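Local coordinates for putative cell adhesion protein (Bacteroides eggerthii, PDB 4GPV) that probably serves as a pilus subunit of the FimA-like major fimbrial family, with a likely role in cell adhesion, at residues T175-G189 with Q259-G272. Numbering follows the deposited sequence.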
loop_
_atom_site.group_PDB
_atom_site.type_symbol
_atom_site.label_atom_id
_atom_site.label_comp_id
_atom_site.label_asym_id
_atom_site.label_seq_id
_atom_site.Cartn_x
_atom_site.Cartn_y
_atom_site.Cartn_z
ATOM N N THR A 175 -27.531 -19.312 -22.582
ATOM C CA THR A 175 -26.535 -19.844 -23.527
ATOM C C THR A 175 -25.135 -19.416 -23.095
ATOM O O THR A 175 -24.172 -20.181 -23.226
ATOM C CB THR A 175 -26.881 -19.360 -24.945
ATOM O OG1 THR A 175 -28.190 -19.840 -25.273
ATOM C CG2 THR A 175 -25.888 -19.835 -25.984
ATOM N N ILE A 176 -25.029 -18.182 -22.614
ATOM C CA ILE A 176 -23.788 -17.614 -22.116
ATOM C C ILE A 176 -23.925 -17.529 -20.626
ATOM O O ILE A 176 -24.941 -17.028 -20.129
ATOM C CB ILE A 176 -23.474 -16.251 -22.769
ATOM C CG1 ILE A 176 -23.388 -16.397 -24.317
ATOM C CG2 ILE A 176 -22.199 -15.616 -22.166
ATOM C CD1 ILE A 176 -23.617 -15.091 -25.076
ATOM N N THR A 177 -22.911 -18.036 -19.912
ATOM C CA THR A 177 -22.916 -17.952 -18.466
ATOM C C THR A 177 -21.619 -17.298 -18.008
ATOM O O THR A 177 -20.568 -17.444 -18.642
ATOM C CB THR A 177 -23.195 -19.314 -17.812
ATOM O OG1 THR A 177 -23.501 -19.107 -16.434
ATOM C CG2 THR A 177 -22.052 -20.302 -17.954
ATOM N N ILE A 178 -21.725 -16.505 -16.944
ATOM C CA ILE A 178 -20.568 -15.848 -16.341
ATOM C C ILE A 178 -20.640 -16.161 -14.880
ATOM O O ILE A 178 -21.705 -16.036 -14.273
ATOM C CB ILE A 178 -20.440 -14.314 -16.641
ATOM C CG1 ILE A 178 -20.241 -14.086 -18.149
ATOM C CG2 ILE A 178 -19.275 -13.670 -15.855
ATOM C CD1 ILE A 178 -20.308 -12.587 -18.597
ATOM N N THR A 179 -19.514 -16.632 -14.328
ATOM C CA THR A 179 -19.345 -16.876 -12.908
ATOM C C THR A 179 -18.197 -15.976 -12.456
ATOM O O THR A 179 -17.100 -16.060 -13.011
ATOM C CB THR A 179 -19.086 -18.376 -12.620
ATOM O OG1 THR A 179 -20.207 -19.140 -13.061
ATOM C CG2 THR A 179 -18.809 -18.656 -11.131
ATOM N N ASP A 180 -18.440 -15.096 -11.477
ATOM C CA ASP A 180 -17.358 -14.262 -10.977
ATOM C C ASP A 180 -16.492 -15.090 -10.046
ATOM O O ASP A 180 -17.036 -15.814 -9.194
ATOM C CB ASP A 180 -17.916 -13.036 -10.245
ATOM C CG ASP A 180 -18.755 -12.128 -11.117
ATOM O OD1 ASP A 180 -18.455 -12.017 -12.336
ATOM O OD2 ASP A 180 -19.749 -11.583 -10.607
ATOM N N ASP A 181 -15.141 -14.988 -10.177
ATOM C CA ASP A 181 -14.270 -15.828 -9.362
ATOM C C ASP A 181 -13.569 -15.059 -8.251
ATOM O O ASP A 181 -13.482 -15.555 -7.123
ATOM C CB ASP A 181 -13.238 -16.552 -10.248
ATOM C CG ASP A 181 -13.857 -17.296 -11.417
ATOM O OD1 ASP A 181 -14.813 -18.081 -11.193
ATOM O OD2 ASP A 181 -13.411 -17.078 -12.554
ATOM N N ALA A 182 -13.028 -13.879 -8.554
ATOM C CA ALA A 182 -12.277 -13.151 -7.541
ATOM C C ALA A 182 -12.127 -11.671 -7.843
ATOM O O ALA A 182 -12.236 -11.248 -8.995
ATOM C CB ALA A 182 -10.876 -13.760 -7.433
ATOM N N ALA A 183 -11.888 -10.884 -6.793
ATOM C CA ALA A 183 -11.440 -9.510 -6.923
ATOM C C ALA A 183 -9.922 -9.617 -6.829
ATOM O O ALA A 183 -9.396 -10.219 -5.872
ATOM C CB ALA A 183 -12.013 -8.626 -5.806
ATOM N N VAL A 184 -9.221 -9.139 -7.853
ATOM C CA VAL A 184 -7.761 -9.325 -7.921
ATOM C C VAL A 184 -7.015 -7.996 -8.083
ATOM O O VAL A 184 -7.545 -7.059 -8.650
ATOM C CB VAL A 184 -7.359 -10.317 -9.065
ATOM C CG1 VAL A 184 -7.925 -11.729 -8.847
ATOM C CG2 VAL A 184 -7.737 -9.776 -10.454
ATOM N N LEU A 185 -5.794 -7.938 -7.560
ATOM C CA LEU A 185 -4.926 -6.797 -7.754
ATOM C C LEU A 185 -3.804 -7.283 -8.618
ATOM O O LEU A 185 -3.123 -8.236 -8.258
ATOM C CB LEU A 185 -4.418 -6.168 -6.432
ATOM C CG LEU A 185 -3.808 -4.762 -6.589
ATOM C CD1 LEU A 185 -4.889 -3.717 -7.044
ATOM C CD2 LEU A 185 -3.162 -4.303 -5.257
ATOM N N LEU A 186 -3.593 -6.623 -9.743
ATOM C CA LEU A 186 -2.528 -7.012 -10.663
ATOM C C LEU A 186 -1.434 -5.990 -10.592
ATOM O O LEU A 186 -1.719 -4.777 -10.578
ATOM C CB LEU A 186 -3.063 -7.163 -12.120
ATOM C CG LEU A 186 -4.382 -7.934 -12.315
ATOM C CD1 LEU A 186 -4.764 -7.978 -13.840
ATOM C CD2 LEU A 186 -4.284 -9.361 -11.723
ATOM N N PHE A 187 -0.161 -6.453 -10.527
ATOM C CA PHE A 187 1.001 -5.562 -10.551
ATOM C C PHE A 187 0.992 -4.577 -9.409
ATOM O O PHE A 187 1.147 -3.376 -9.603
ATOM C CB PHE A 187 1.130 -4.814 -11.904
ATOM C CG PHE A 187 1.016 -5.791 -13.045
ATOM C CD1 PHE A 187 1.923 -6.832 -13.177
ATOM C CD2 PHE A 187 -0.066 -5.738 -13.916
ATOM C CE1 PHE A 187 1.766 -7.793 -14.176
ATOM C CE2 PHE A 187 -0.227 -6.695 -14.910
ATOM C CZ PHE A 187 0.691 -7.723 -15.033
ATOM N N ALA A 188 0.898 -5.122 -8.194
ATOM C CA ALA A 188 1.117 -4.359 -6.967
ATOM C C ALA A 188 2.618 -4.068 -6.883
ATOM O O ALA A 188 3.396 -5.010 -7.041
ATOM C CB ALA A 188 0.699 -5.207 -5.769
ATOM N N GLY A 189 3.025 -2.822 -6.629
ATOM C CA GLY A 189 4.450 -2.507 -6.509
ATOM C C GLY A 189 5.097 -3.309 -5.384
ATOM O O GLY A 189 4.554 -3.383 -4.277
ATOM N N GLN A 259 4.930 -0.546 -15.217
ATOM C CA GLN A 259 3.665 -1.268 -15.401
ATOM C C GLN A 259 2.689 -0.727 -14.408
ATOM O O GLN A 259 2.983 -0.829 -13.218
ATOM C CB GLN A 259 3.838 -2.790 -15.198
ATOM C CG GLN A 259 2.502 -3.577 -15.172
ATOM C CD GLN A 259 1.639 -3.458 -16.423
ATOM O OE1 GLN A 259 2.095 -3.649 -17.551
ATOM N NE2 GLN A 259 0.351 -3.163 -16.267
ATOM N N PRO A 260 1.503 -0.210 -14.821
ATOM C CA PRO A 260 0.571 0.281 -13.797
ATOM C C PRO A 260 -0.099 -0.835 -13.032
ATOM O O PRO A 260 -0.270 -1.935 -13.533
ATOM C CB PRO A 260 -0.483 1.024 -14.608
ATOM C CG PRO A 260 -0.436 0.381 -15.970
ATOM C CD PRO A 260 0.999 0.071 -16.180
ATOM N N THR A 261 -0.533 -0.504 -11.824
ATOM C CA THR A 261 -1.320 -1.403 -10.999
ATOM C C THR A 261 -2.733 -1.455 -11.607
ATOM O O THR A 261 -3.226 -0.456 -12.156
ATOM C CB THR A 261 -1.309 -0.903 -9.545
ATOM O OG1 THR A 261 0.041 -0.989 -9.033
ATOM C CG2 THR A 261 -2.233 -1.712 -8.629
ATOM N N ILE A 262 -3.390 -2.624 -11.510
ATOM C CA ILE A 262 -4.733 -2.824 -12.070
ATOM C C ILE A 262 -5.602 -3.514 -11.025
ATOM O O ILE A 262 -5.195 -4.536 -10.467
ATOM C CB ILE A 262 -4.716 -3.687 -13.382
ATOM C CG1 ILE A 262 -3.696 -3.182 -14.431
ATOM C CG2 ILE A 262 -6.179 -3.890 -13.951
ATOM C CD1 ILE A 262 -3.440 -4.124 -15.573
ATOM N N LEU A 263 -6.787 -2.977 -10.772
ATOM C CA LEU A 263 -7.772 -3.647 -9.910
ATOM C C LEU A 263 -8.816 -4.259 -10.823
ATOM O O LEU A 263 -9.262 -3.590 -11.742
ATOM C CB LEU A 263 -8.431 -2.675 -8.903
ATOM C CG LEU A 263 -9.561 -3.288 -8.032
ATOM C CD1 LEU A 263 -9.012 -4.311 -7.025
ATOM C CD2 LEU A 263 -10.331 -2.187 -7.331
ATOM N N ALA A 264 -9.178 -5.549 -10.624
ATOM C CA ALA A 264 -10.190 -6.129 -11.488
ATOM C C ALA A 264 -11.057 -7.150 -10.783
ATOM O O ALA A 264 -10.656 -7.756 -9.779
ATOM C CB ALA A 264 -9.517 -6.830 -12.677
ATOM N N ILE A 265 -12.236 -7.356 -11.353
ATOM C CA ILE A 265 -13.055 -8.515 -11.061
ATOM C C ILE A 265 -12.637 -9.531 -12.107
ATOM O O ILE A 265 -12.699 -9.211 -13.290
ATOM C CB ILE A 265 -14.565 -8.255 -11.071
ATOM C CG1 ILE A 265 -14.956 -7.223 -10.004
ATOM C CG2 ILE A 265 -15.339 -9.607 -10.898
ATOM C CD1 ILE A 265 -16.325 -6.599 -10.250
ATOM N N LYS A 266 -12.186 -10.727 -11.694
ATOM C CA LYS A 266 -11.819 -11.794 -12.633
ATOM C C LYS A 266 -12.972 -12.787 -12.632
ATOM O O LYS A 266 -13.414 -13.200 -11.558
ATOM C CB LYS A 266 -10.489 -12.456 -12.204
ATOM C CG LYS A 266 -10.034 -13.535 -13.179
ATOM C CD LYS A 266 -10.459 -14.922 -12.737
ATOM C CE LYS A 266 -10.482 -15.873 -13.912
ATOM N NZ LYS A 266 -10.871 -17.243 -13.474
ATOM N N SER A 267 -13.469 -13.157 -13.823
ATOM C CA SER A 267 -14.595 -14.064 -13.915
ATOM C C SER A 267 -14.321 -15.118 -14.961
ATOM O O SER A 267 -13.303 -15.042 -15.664
ATOM C CB SER A 267 -15.853 -13.273 -14.268
ATOM O OG SER A 267 -16.018 -12.184 -13.374
ATOM N N THR A 268 -15.194 -16.114 -15.032
ATOM C CA THR A 268 -15.115 -17.164 -16.055
ATOM C C THR A 268 -16.367 -17.079 -16.926
ATOM O O THR A 268 -17.496 -17.159 -16.416
ATOM C CB THR A 268 -14.949 -18.555 -15.451
ATOM O OG1 THR A 268 -13.734 -18.573 -14.687
ATOM C CG2 THR A 268 -14.862 -19.635 -16.525
ATOM N N LYS A 269 -16.155 -16.929 -18.235
ATOM C CA LYS A 269 -17.264 -16.905 -19.197
ATOM C C LYS A 269 -17.317 -18.256 -19.898
ATOM O O LYS A 269 -16.281 -18.713 -20.387
ATOM C CB LYS A 269 -17.085 -15.764 -20.208
ATOM C CG LYS A 269 -18.227 -15.613 -21.227
ATOM C CD LYS A 269 -17.854 -14.531 -22.247
ATOM C CE LYS A 269 -18.961 -14.269 -23.232
ATOM N NZ LYS A 269 -18.548 -13.330 -24.304
ATOM N N THR A 270 -18.515 -18.876 -19.956
ATOM C CA THR A 270 -18.703 -20.161 -20.622
ATOM C C THR A 270 -19.740 -19.998 -21.746
ATOM O O THR A 270 -20.853 -19.504 -21.528
ATOM C CB THR A 270 -19.076 -21.280 -19.633
ATOM O OG1 THR A 270 -18.080 -21.358 -18.624
ATOM C CG2 THR A 270 -19.200 -22.634 -20.317
ATOM N N VAL A 271 -19.329 -20.371 -22.952
ATOM C CA VAL A 271 -20.175 -20.320 -24.161
ATOM C C VAL A 271 -19.987 -21.634 -24.891
ATOM O O VAL A 271 -18.921 -21.876 -25.459
ATOM C CB VAL A 271 -19.876 -19.117 -25.089
ATOM C CG1 VAL A 271 -20.858 -19.095 -26.260
ATOM C CG2 VAL A 271 -19.889 -17.792 -24.338
ATOM N N GLY A 272 -21.004 -22.481 -24.833
ATOM C CA GLY A 272 -20.924 -23.815 -25.412
ATOM C C GLY A 272 -19.816 -24.582 -24.711
ATOM O O GLY A 272 -19.724 -24.534 -23.484
HETATM O O HOH W 1 -22.481 -21.771 -21.181
HETATM O O HOH W 2 0.893 -0.727 -6.416
#
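Gln259 meets Phe187 just past the end of an antiparallel pairing between strands 176-186 and 262-271, part of a sheet of the FimA-like C-terminal domain with a classic beta bulge midway. CG of Gln259 sits over one face of the Phe187 ring, 3.8 Å from its centroid, with ring and amide planes 45° apart. With CG anti to the backbone N (chi1 171°), Gln259 sets that carbon over the ring; the chain bends at chi2, and NE2 donates a hydrogen bond to Pro260 O. Thr261 OG1 donates to Phe187 O at 2.7 Å; a water links the same hydroxyl to Gly189 N. Ile262 CD1 reaches the edge of the Phe187 ring. Leu263 and Ile265 lie on the face that packs on strand 146-169, where Leu263 CB meets Leu185 CD1. At the bulge, Lys266 O accepts from Asp181 N (2.8 Å) and Ala182 N (3.1 Å). Lys266 NZ forms a 2.7 Å salt bridge with Asp181 OD2, from above the carboxylate plane. Ser267 OG donates to Asp180 OD1, while Arg168 pairs with Asp180 OD2. Thr268 OG1 donates to the same Asp181 OD2 on its syn side at 2.6 Å. An alanine in place of Asp181 would probably leave the Lys266 ammonium and the Thr268 hydroxyl without their shared acceptor. The extended Lys269 chain brings CE against Ile176 CG2. Beyond it, Thr270 CB packs 3.6 Å from Thr177 CG2.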